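Local coordinates for protein oxidoreductase (Thermotoga maritima, PDB 1ZH8) that probably uses bound NADP to carry out oxidation or reduction at an alcohol or carbonyl group of its substrate, at residues N141-P146 with H203-R208; I170-D175 with Y248-S253; G193-D198 with P226-M231. All coordinates share one frame; numbering follows the deposited sequence.

Contact 1 (N141-P146 with H203-R208); sequences NFRHVP and HAAAMR. With NAP (NADP nicotinamide-adenine-dinucleotide phosphate), chain D; EDO (1,2-ethanediol), chain E.
Phe142 lays its ring along helix 195-211, with CD2 4.2 Å from Ala206 CB, a methyl that sits at the ring edge, near its plane. Farther out, Phe142 CE2 comes within 4.1 Å of His203 CD2 where the two rings pass aslant. Beside the phenylalanine, the CB of Ala205 packs on one face of the Arg143 guanidinium, 3.7 Å from NH2. Arg143 gets there by a bend at chi3 (-132°), which folds its tip back against the helix. There Arg143 NH2 stands 3.1 Å from Arg208 NH1, at the edge of the second guanidinium, the two planes being 78° apart. The two arginines gather round Asp319, each bridging to one of its carboxylate oxygens, so that anion probably offsets their charges; Arg208 NH2 also hydrogen-bonds Gln315. Arg143 is tied to the helix through a water as well: it accepts from NE (2.8 Å) in the guanidinium plane and donates to Ala205 O (2.7 Å). At the start of the segment, Asn141 swings its CG between its own backbone N and carbonyl carbon (chi1 62°). With this torsion Asn141 OD1 accepts from NADP N7N at 2.9 Å, while ND2 is held by Ser290, which fixes the flip of the amide. The arrangement belongs to the GFO/IDH/MocA oxidoreductases: the loop after the last strand of the Rossmann sheet meets a C-terminal-domain helix beside the nicotinamide carboxamide.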
loop_
_atom_site.group_PDB
_atom_site.type_symbol
_atom_site.label_atom_id
_atom_site.label_comp_id
_atom_site.label_asym_id
_atom_site.label_seq_id
_atom_site.Cartn_x
_atom_site.Cartn_y
_atom_site.Cartn_z
ATOM N N ASN A 141 8.660 22.425 6.754
ATOM C CA ASN A 141 7.494 22.947 7.470
ATOM C C ASN A 141 6.535 21.854 7.982
ATOM O O ASN A 141 5.849 22.057 8.979
ATOM C CB ASN A 141 6.760 23.997 6.641
ATOM C CG ASN A 141 6.229 23.427 5.361
ATOM O OD1 ASN A 141 6.995 23.002 4.490
ATOM N ND2 ASN A 141 4.929 23.356 5.257
ATOM N N PHE A 142 6.521 20.684 7.349
ATOM C CA PHE A 142 5.712 19.552 7.862
ATOM C C PHE A 142 6.058 19.135 9.301
ATOM O O PHE A 142 5.236 18.528 9.976
ATOM C CB PHE A 142 5.755 18.334 6.917
ATOM C CG PHE A 142 4.730 18.380 5.788
ATOM C CD1 PHE A 142 4.514 19.553 5.052
ATOM C CD2 PHE A 142 3.985 17.236 5.464
ATOM C CE1 PHE A 142 3.551 19.599 4.005
ATOM C CE2 PHE A 142 3.013 17.261 4.430
ATOM C CZ PHE A 142 2.802 18.450 3.694
ATOM N N ARG A 143 7.260 19.464 9.778
ATOM C CA ARG A 143 7.606 19.248 11.191
ATOM C C ARG A 143 6.907 20.208 12.136
ATOM O O ARG A 143 7.071 20.130 13.357
ATOM C CB ARG A 143 9.108 19.371 11.402
ATOM C CG ARG A 143 9.753 18.077 11.682
ATOM C CD ARG A 143 11.234 18.189 11.443
ATOM N NE ARG A 143 11.538 17.038 10.650
ATOM C CZ ARG A 143 12.345 17.004 9.612
ATOM N NH1 ARG A 143 13.013 18.067 9.211
ATOM N NH2 ARG A 143 12.481 15.855 8.986
ATOM N N HIS A 144 6.144 21.133 11.572
ATOM C CA HIS A 144 5.516 22.151 12.391
ATOM C C HIS A 144 4.024 22.170 12.164
ATOM O O HIS A 144 3.377 23.141 12.552
ATOM C CB HIS A 144 6.094 23.523 12.050
ATOM C CG HIS A 144 7.577 23.618 12.218
ATOM N ND1 HIS A 144 8.166 24.124 13.358
ATOM C CD2 HIS A 144 8.590 23.289 11.386
ATOM C CE1 HIS A 144 9.479 24.100 13.222
ATOM N NE2 HIS A 144 9.762 23.604 12.032
ATOM N N VAL A 145 3.489 21.117 11.528
ATOM C CA VAL A 145 2.063 21.062 11.205
ATOM C C VAL A 145 1.295 20.444 12.400
ATOM O O VAL A 145 1.575 19.322 12.799
ATOM C CB VAL A 145 1.808 20.329 9.828
ATOM C CG1 VAL A 145 0.318 20.064 9.580
ATOM C CG2 VAL A 145 2.416 21.129 8.619
ATOM N N PRO A 146 0.351 21.180 13.000
ATOM C CA PRO A 146 -0.227 20.665 14.267
ATOM C C PRO A 146 -0.930 19.304 14.174
ATOM O O PRO A 146 -0.837 18.511 15.111
ATOM C CB PRO A 146 -1.203 21.763 14.699
ATOM C CG PRO A 146 -1.440 22.590 13.461
ATOM C CD PRO A 146 -0.202 22.494 12.624
ATOM N N HIS A 203 6.404 14.389 3.219
ATOM C CA HIS A 203 5.761 13.173 3.678
ATOM C C HIS A 203 6.669 12.314 4.593
ATOM O O HIS A 203 6.208 11.795 5.621
ATOM C CB HIS A 203 5.187 12.417 2.479
ATOM C CG HIS A 203 4.514 13.320 1.475
ATOM N ND1 HIS A 203 4.729 13.219 0.116
ATOM C CD2 HIS A 203 3.691 14.386 1.643
ATOM C CE1 HIS A 203 4.044 14.162 -0.511
ATOM N NE2 HIS A 203 3.402 14.882 0.391
ATOM N N ALA A 204 7.955 12.197 4.269
ATOM C CA ALA A 204 8.872 11.463 5.137
ATOM C C ALA A 204 8.987 12.170 6.485
ATOM O O ALA A 204 9.017 11.524 7.555
ATOM C CB ALA A 204 10.251 11.332 4.476
ATOM N N ALA A 205 9.033 13.505 6.441
ATOM C CA ALA A 205 9.125 14.266 7.668
ATOM C C ALA A 205 7.951 13.894 8.589
ATOM O O ALA A 205 8.151 13.528 9.765
ATOM C CB ALA A 205 9.169 15.753 7.377
ATOM N N ALA A 206 6.747 13.899 8.022
ATOM C CA ALA A 206 5.547 13.604 8.804
ATOM C C ALA A 206 5.534 12.181 9.348
ATOM O O ALA A 206 5.251 11.966 10.524
ATOM C CB ALA A 206 4.287 13.895 8.007
HETATM N N MSE A 207 5.864 11.207 8.509
HETATM C CA MSE A 207 5.834 9.809 8.953
HETATM C C MSE A 207 6.868 9.575 10.066
HETATM O O MSE A 207 6.598 8.846 11.039
HETATM C CB MSE A 207 6.067 8.884 7.767
HETATM C CG MSE A 207 4.968 9.022 6.730
HETATM SE SE MSE A 207 5.124 7.789 5.235
HETATM C CE MSE A 207 6.191 8.886 3.979
ATOM N N ARG A 208 8.038 10.205 9.936
ATOM C CA ARG A 208 9.067 10.059 10.960
ATOM C C ARG A 208 8.650 10.748 12.262
ATOM O O ARG A 208 8.959 10.267 13.357
ATOM C CB ARG A 208 10.443 10.559 10.484
ATOM C CG ARG A 208 11.023 9.804 9.268
ATOM C CD ARG A 208 12.376 10.401 8.811
ATOM N NE ARG A 208 13.284 10.621 9.935
ATOM C CZ ARG A 208 13.597 11.819 10.428
ATOM N NH1 ARG A 208 13.103 12.912 9.878
ATOM N NH2 ARG A 208 14.412 11.929 11.474
HETATM P PA NAP D . 11.013 29.274 -7.997
HETATM O O1A NAP D . 9.729 30.007 -8.149
HETATM O O2A NAP D . 11.630 28.896 -9.278
HETATM O O5B NAP D . 11.982 30.150 -7.067
HETATM C C5B NAP D . 13.379 30.092 -7.241
HETATM C C4B NAP D . 13.912 31.512 -7.208
HETATM O O4B NAP D . 15.332 31.502 -7.152
HETATM C C3B NAP D . 13.535 32.292 -8.462
HETATM O O3B NAP D . 13.310 33.600 -8.026
HETATM C C2B NAP D . 14.818 32.199 -9.271
HETATM O O2B NAP D . 15.119 33.047 -10.373
HETATM C C1B NAP D . 15.836 32.360 -8.163
HETATM N N9A NAP D . 17.163 31.938 -8.604
HETATM C C8A NAP D . 17.485 30.950 -9.508
HETATM N N7A NAP D . 18.831 30.889 -9.601
HETATM C C5A NAP D . 19.364 31.826 -8.773
HETATM C C6A NAP D . 20.667 32.204 -8.476
HETATM N N6A NAP D . 21.693 31.616 -9.070
HETATM N N1A NAP D . 20.904 33.195 -7.560
HETATM C C2A NAP D . 19.846 33.827 -6.953
HETATM N N3A NAP D . 18.556 33.467 -7.247
HETATM C C4A NAP D . 18.323 32.483 -8.138
HETATM O O3 NAP D . 10.744 27.936 -7.165
HETATM P PN NAP D . 10.073 27.898 -5.705
HETATM O O1N NAP D . 9.969 29.234 -5.035
HETATM O O2N NAP D . 8.928 27.033 -5.950
HETATM O O5D NAP D . 11.112 27.045 -4.816
HETATM C C5D NAP D . 12.274 27.585 -4.212
HETATM C C4D NAP D . 12.632 26.740 -2.992
HETATM O O4D NAP D . 11.515 26.710 -2.112
HETATM C C3D NAP D . 12.917 25.288 -3.389
HETATM O O3D NAP D . 14.009 24.775 -2.663
HETATM C C2D NAP D . 11.667 24.529 -3.013
HETATM O O2D NAP D . 11.928 23.186 -2.662
HETATM C C1D NAP D . 11.142 25.361 -1.853
HETATM N N1N NAP D . 9.694 25.218 -1.723
HETATM C C2N NAP D . 9.199 24.750 -0.540
HETATM C C3N NAP D . 7.822 24.582 -0.360
HETATM C C7N NAP D . 7.260 24.283 1.008
HETATM O O7N NAP D . 5.867 24.097 1.088
HETATM N N7N NAP D . 8.049 24.207 2.097
HETATM C C4N NAP D . 6.952 24.908 -1.410
HETATM C C5N NAP D . 7.467 25.401 -2.616
HETATM C C6N NAP D . 8.850 25.552 -2.762
HETATM P P2B NAP D . 14.518 34.459 -10.860
HETATM O O1X NAP D . 15.185 35.620 -10.151
HETATM O O2X NAP D . 13.032 34.542 -10.599
HETATM O O3X NAP D . 14.821 34.493 -12.343
HETATM C C1 EDO E . 7.093 23.243 17.662
HETATM O O1 EDO E . 6.881 23.930 16.411
HETATM C C2 EDO E . 5.865 22.397 17.996
HETATM O O2 EDO E . 6.164 21.532 19.100
HETATM O O HOH W 1 10.190 14.593 11.109
#

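Contact 2 (I170-D175 with Y248-S253); sequences IWVGMD and YTISYS
Ile170 and Ile250 are paired, side chains on the same face, where strands 163-171 and 245-251 run in parallel inside the mixed sheet of the GFO/IDH/MocA C-terminal domain. The ladder is regular parallel pairing: Ile170 N gives to Thr249 O (2.9 Å), Ser251 N to Ile170 O (3.1 Å), and Val172 N to Ser251 O (3.0 Å). Ile170 is worth following outward. Its CB already lies 3.7 Å from Ile250 CD1. At the branch, CG2 is anti to the backbone N and lies 3.6 Å from that same methyl, whereas CG1, beside the N (chi1 -55°), leads toward Tyr248. At the tip, CD1 reaches the edge of the Tyr248 ring, in its plane, 4.0 Å from CE1. Helix 195-211 packs on this face through His203, whose ND1 probably hydrogen-bonds the hydroxyl of Tyr248. Cutting Ile170 back to an alanine here would remove both branches and is likely to open a gap beside Ile250 CD1, leaving the Tyr248 edge without this methyl beside it. On the other face, Trp171 brings its six-membered ring obliquely to its strand partner, CE3 lying 3.5 Å from Ser251 CB; Thr263 of the second subunit packs on the same tryptophan. Beyond the strand ends the two segments stay side by side. Val172 and Tyr252 point the same way, and Gly173 turns with a positive phi (53°), its CA-H directed at Ser253 O. That turn brings the next amide round, and the amide N of Met174, a selenomethionine, donates to Tyr252 O at 2.9 Å, in the carbonyl plane.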
loop_
_atom_site.group_PDB
_atom_site.type_symbol
_atom_site.label_atom_id
_atom_site.label_comp_id
_atom_site.label_asym_id
_atom_site.label_seq_id
_atom_site.Cartn_x
_atom_site.Cartn_y
_atom_site.Cartn_z
ATOM N N ILE A 170 -1.696 9.725 -1.649
ATOM C CA ILE A 170 -1.812 11.125 -2.007
ATOM C C ILE A 170 -1.987 11.252 -3.514
ATOM O O ILE A 170 -1.212 10.693 -4.280
ATOM C CB ILE A 170 -0.571 11.908 -1.528
ATOM C CG1 ILE A 170 -0.365 11.686 -0.027
ATOM C CG2 ILE A 170 -0.671 13.410 -1.893
ATOM C CD1 ILE A 170 0.973 12.121 0.455
ATOM N N TRP A 171 -3.004 11.988 -3.941
ATOM C CA TRP A 171 -3.216 12.171 -5.367
ATOM C C TRP A 171 -3.274 13.652 -5.684
ATOM O O TRP A 171 -4.320 14.264 -5.570
ATOM C CB TRP A 171 -4.488 11.458 -5.812
ATOM C CG TRP A 171 -4.495 9.978 -5.535
ATOM C CD1 TRP A 171 -4.931 9.344 -4.395
ATOM C CD2 TRP A 171 -4.066 8.941 -6.424
ATOM N NE1 TRP A 171 -4.791 7.984 -4.524
ATOM C CE2 TRP A 171 -4.262 7.711 -5.759
ATOM C CE3 TRP A 171 -3.533 8.935 -7.719
ATOM C CZ2 TRP A 171 -3.944 6.488 -6.348
ATOM C CZ3 TRP A 171 -3.214 7.719 -8.305
ATOM C CH2 TRP A 171 -3.419 6.512 -7.619
ATOM N N VAL A 172 -2.142 14.229 -6.076
ATOM C CA VAL A 172 -2.039 15.691 -6.231
ATOM C C VAL A 172 -2.781 16.273 -7.450
ATOM O O VAL A 172 -3.259 17.409 -7.397
ATOM C CB VAL A 172 -0.569 16.177 -6.147
ATOM C CG1 VAL A 172 -0.512 17.671 -5.865
ATOM C CG2 VAL A 172 0.184 15.422 -5.040
ATOM N N GLY A 173 -2.901 15.497 -8.529
ATOM C CA GLY A 173 -3.558 15.949 -9.758
ATOM C C GLY A 173 -3.047 17.267 -10.344
ATOM O O GLY A 173 -3.844 18.093 -10.823
HETATM N N MSE A 174 -1.728 17.471 -10.324
HETATM C CA MSE A 174 -1.154 18.687 -10.902
HETATM C C MSE A 174 -1.376 18.664 -12.398
HETATM O O MSE A 174 -1.202 17.628 -13.037
HETATM C CB MSE A 174 0.341 18.795 -10.632
HETATM C CG MSE A 174 0.719 18.960 -9.192
HETATM SE SE MSE A 174 2.675 18.992 -9.016
HETATM C CE MSE A 174 2.848 20.115 -7.425
ATOM N N ASP A 175 -1.768 19.797 -12.961
ATOM C CA ASP A 175 -1.931 19.869 -14.404
ATOM C C ASP A 175 -1.172 21.053 -14.986
ATOM O O ASP A 175 -0.302 21.619 -14.334
ATOM C CB ASP A 175 -3.412 19.871 -14.807
ATOM C CG ASP A 175 -4.220 21.043 -14.203
ATOM O OD1 ASP A 175 -3.641 22.003 -13.623
ATOM O OD2 ASP A 175 -5.472 20.988 -14.337
ATOM N N TYR A 248 3.138 3.911 1.447
ATOM C CA TYR A 248 3.085 5.294 1.033
ATOM C C TYR A 248 3.048 5.271 -0.480
ATOM O O TYR A 248 3.988 4.742 -1.103
ATOM C CB TYR A 248 4.306 6.055 1.563
ATOM C CG TYR A 248 4.621 7.366 0.863
ATOM C CD1 TYR A 248 3.776 8.474 0.976
ATOM C CD2 TYR A 248 5.792 7.507 0.121
ATOM C CE1 TYR A 248 4.078 9.658 0.346
ATOM C CE2 TYR A 248 6.121 8.710 -0.505
ATOM C CZ TYR A 248 5.257 9.778 -0.394
ATOM O OH TYR A 248 5.579 10.968 -1.010
ATOM N N THR A 249 1.949 5.796 -1.045
ATOM C CA THR A 249 1.726 5.855 -2.500
ATOM C C THR A 249 1.334 7.281 -2.905
ATOM O O THR A 249 0.482 7.905 -2.262
ATOM C CB THR A 249 0.606 4.897 -2.935
ATOM O OG1 THR A 249 1.008 3.563 -2.670
ATOM C CG2 THR A 249 0.314 5.011 -4.395
ATOM N N ILE A 250 1.957 7.806 -3.956
ATOM C CA ILE A 250 1.622 9.144 -4.420
ATOM C C ILE A 250 1.736 9.254 -5.923
ATOM O O ILE A 250 2.640 8.675 -6.528
ATOM C CB ILE A 250 2.481 10.223 -3.734
ATOM C CG1 ILE A 250 2.046 11.648 -4.148
ATOM C CG2 ILE A 250 3.967 9.992 -4.015
ATOM C CD1 ILE A 250 2.602 12.748 -3.222
ATOM N N SER A 251 0.802 9.991 -6.519
ATOM C CA SER A 251 0.885 10.403 -7.915
ATOM C C SER A 251 0.817 11.904 -7.930
ATOM O O SER A 251 -0.116 12.486 -7.415
ATOM C CB SER A 251 -0.279 9.859 -8.720
ATOM O OG SER A 251 -0.228 10.355 -10.049
ATOM N N TYR A 252 1.814 12.549 -8.503
ATOM C CA TYR A 252 1.731 13.988 -8.611
ATOM C C TYR A 252 0.794 14.429 -9.735
ATOM O O TYR A 252 0.346 15.575 -9.734
ATOM C CB TYR A 252 3.110 14.579 -8.747
ATOM C CG TYR A 252 3.836 14.560 -7.436
ATOM C CD1 TYR A 252 4.502 13.416 -7.009
ATOM C CD2 TYR A 252 3.867 15.690 -6.617
ATOM C CE1 TYR A 252 5.179 13.389 -5.784
ATOM C CE2 TYR A 252 4.523 15.678 -5.401
ATOM C CZ TYR A 252 5.178 14.525 -4.988
ATOM O OH TYR A 252 5.846 14.505 -3.788
ATOM N N SER A 253 0.452 13.528 -10.658
ATOM C CA SER A 253 -0.301 13.935 -11.856
ATOM C C SER A 253 -1.767 13.486 -11.878
ATOM O O SER A 253 -2.595 14.140 -12.488
ATOM C CB SER A 253 0.444 13.478 -13.116
ATOM O OG SER A 253 -0.419 12.880 -14.061
#

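Contact 3 (G193-D198 with P226-M231); sequences GGFLSD and PLLGGM. With NA (sodium ion), chain C.
Gly194 and Gly229 mark the tight spot, where backbone packs on backbone: Gly194 CA is 3.9 Å from Gly229 O. A side chain could not fit, because a CB on Gly194 would fall about 2.6 Å from that oxygen, and the residue's positive phi (57°) suits glycine too. Next to it Phe195 and Leu228 cross at about a right angle, the ring bringing CE2 to 3.8 Å from Leu228 CB. The opposing loop is drawn round a sodium ion, which takes Leu228 O at 2.1 Å and Gly230 O at 2.4 Å; Asp223, Ser225 and Asp232 complete the site. Leu228 thus gives its O to the metal and its CB to the phenylalanine. The outer side is looser. Leu196 CD1 touches Met231 CB at 3.6 Å, but this selenomethionine is exposed and was modelled in two conformers, its course doubtful beyond CB. The side-chain contacts are apolar, while Gly193 O and Met231 O lie 3.3 Å apart as two acceptors. Gly194 is the N-cap of helix 195-211, its carbonyl accepting from Asp198 N (3.2 Å); Asp198 itself turns to NADP and bridges to Lys113 and Arg186. The sodium loop, joining strands 214-222 and 233-240, thus lies against the start of that helix, with Phe195 also resting on Met174 and Leu228 on Tyr252, at the end of the sheet's central strands.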
loop_
_atom_site.group_PDB
_atom_site.type_symbol
_atom_site.label_atom_id
_atom_site.label_comp_id
_atom_site.label_asym_id
_atom_site.label_seq_id
_atom_site.Cartn_x
_atom_site.Cartn_y
_atom_site.Cartn_z
ATOM N N GLY A 193 14.749 11.851 -8.220
ATOM C CA GLY A 193 13.339 11.513 -8.343
ATOM C C GLY A 193 12.388 12.637 -8.709
ATOM O O GLY A 193 11.169 12.445 -8.660
ATOM N N GLY A 194 12.927 13.802 -9.076
ATOM C CA GLY A 194 12.101 14.929 -9.502
ATOM C C GLY A 194 11.089 15.301 -8.428
ATOM O O GLY A 194 11.470 15.605 -7.299
ATOM N N PHE A 195 9.801 15.262 -8.766
ATOM C CA PHE A 195 8.769 15.658 -7.817
ATOM C C PHE A 195 8.704 14.727 -6.635
ATOM O O PHE A 195 8.174 15.103 -5.596
ATOM C CB PHE A 195 7.395 15.736 -8.476
ATOM C CG PHE A 195 7.138 17.042 -9.134
ATOM C CD1 PHE A 195 6.708 18.141 -8.387
ATOM C CD2 PHE A 195 7.342 17.194 -10.502
ATOM C CE1 PHE A 195 6.476 19.370 -8.998
ATOM C CE2 PHE A 195 7.116 18.435 -11.132
ATOM C CZ PHE A 195 6.683 19.523 -10.377
ATOM N N LEU A 196 9.227 13.512 -6.790
ATOM C CA LEU A 196 9.242 12.584 -5.683
ATOM C C LEU A 196 10.050 13.104 -4.491
ATOM O O LEU A 196 9.616 12.937 -3.336
ATOM C CB LEU A 196 9.687 11.189 -6.113
ATOM C CG LEU A 196 8.849 10.544 -7.233
ATOM C CD1 LEU A 196 9.380 9.129 -7.523
ATOM C CD2 LEU A 196 7.349 10.536 -6.896
ATOM N N SER A 197 11.186 13.752 -4.741
ATOM C CA SER A 197 11.929 14.372 -3.640
ATOM C C SER A 197 11.329 15.709 -3.231
ATOM O O SER A 197 11.250 16.029 -2.051
ATOM C CB SER A 197 13.373 14.637 -4.052
ATOM O OG SER A 197 14.155 13.482 -3.922
ATOM N N ASP A 198 10.919 16.484 -4.224
ATOM C CA ASP A 198 10.408 17.821 -4.005
ATOM C C ASP A 198 9.270 17.809 -2.969
ATOM O O ASP A 198 9.356 18.506 -1.955
ATOM C CB ASP A 198 10.002 18.443 -5.356
ATOM C CG ASP A 198 9.383 19.819 -5.221
ATOM O OD1 ASP A 198 9.591 20.495 -4.191
ATOM O OD2 ASP A 198 8.672 20.222 -6.164
ATOM N N PRO A 226 4.340 13.454 -19.001
ATOM C CA PRO A 226 5.395 14.191 -19.720
ATOM C C PRO A 226 5.416 15.653 -19.286
ATOM O O PRO A 226 6.297 16.422 -19.685
ATOM C CB PRO A 226 4.984 14.085 -21.196
ATOM C CG PRO A 226 3.510 13.740 -21.193
ATOM C CD PRO A 226 3.182 13.113 -19.853
ATOM N N LEU A 227 4.443 16.031 -18.465
ATOM C CA LEU A 227 4.328 17.400 -18.036
ATOM C C LEU A 227 5.220 17.652 -16.835
ATOM O O LEU A 227 5.693 18.764 -16.627
ATOM C CB LEU A 227 2.869 17.710 -17.725
ATOM C CG LEU A 227 2.523 19.089 -17.165
ATOM C CD1 LEU A 227 2.822 20.236 -18.174
ATOM C CD2 LEU A 227 1.061 19.078 -16.734
ATOM N N LEU A 228 5.462 16.609 -16.049
ATOM C CA LEU A 228 6.225 16.752 -14.809
ATOM C C LEU A 228 7.615 16.177 -15.001
ATOM O O LEU A 228 7.763 14.998 -15.341
ATOM C CB LEU A 228 5.520 16.074 -13.633
ATOM C CG LEU A 228 4.015 16.287 -13.436
ATOM C CD1 LEU A 228 3.541 15.568 -12.187
ATOM C CD2 LEU A 228 3.666 17.741 -13.344
ATOM N N GLY A 229 8.628 17.018 -14.793
ATOM C CA GLY A 229 9.998 16.622 -15.043
ATOM C C GLY A 229 10.394 15.537 -14.071
ATOM O O GLY A 229 10.244 15.712 -12.852
ATOM N N GLY A 230 10.881 14.419 -14.618
ATOM C CA GLY A 230 11.371 13.309 -13.811
ATOM C C GLY A 230 10.231 12.394 -13.405
ATOM O O GLY A 230 9.158 12.386 -14.041
HETATM N N MSE A 231 10.451 11.596 -12.361
HETATM C CA MSE A 231 9.430 10.640 -11.902
HETATM C C MSE A 231 8.315 11.397 -11.166
HETATM O O MSE A 231 8.524 12.518 -10.685
HETATM C CB MSE A 231 10.044 9.533 -11.030
HETATM C CG MSE A 231 11.172 8.717 -11.691
HETATM SE SE MSE A 231 10.642 7.120 -12.730
HETATM C CE MSE A 231 12.432 6.498 -13.276
HETATM NA NA NA C . 7.270 12.934 -15.384
#

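Overall arrangement
All three contacts gather round helix 195-211 and the mixed sheet. Contact 3 sits at the start of the helix and contact 1 farther along it, their centres about 21 Å apart, without touching. Contact 2 lies on the sheet and touches both: its centre is about 18 Å from contact 1, where His203 probably hydrogen-bonds Tyr248, and about 11 Å from contact 3, where Tyr252 packs on Phe195 and Leu228. Along the chain contact 3 is nested inside the loop closed by contact 2, while the segments of contact 1 alternate with those of the others. One helix therefore links the sodium loop, the sheet and the Rossmann-side loop at the NADP pocket.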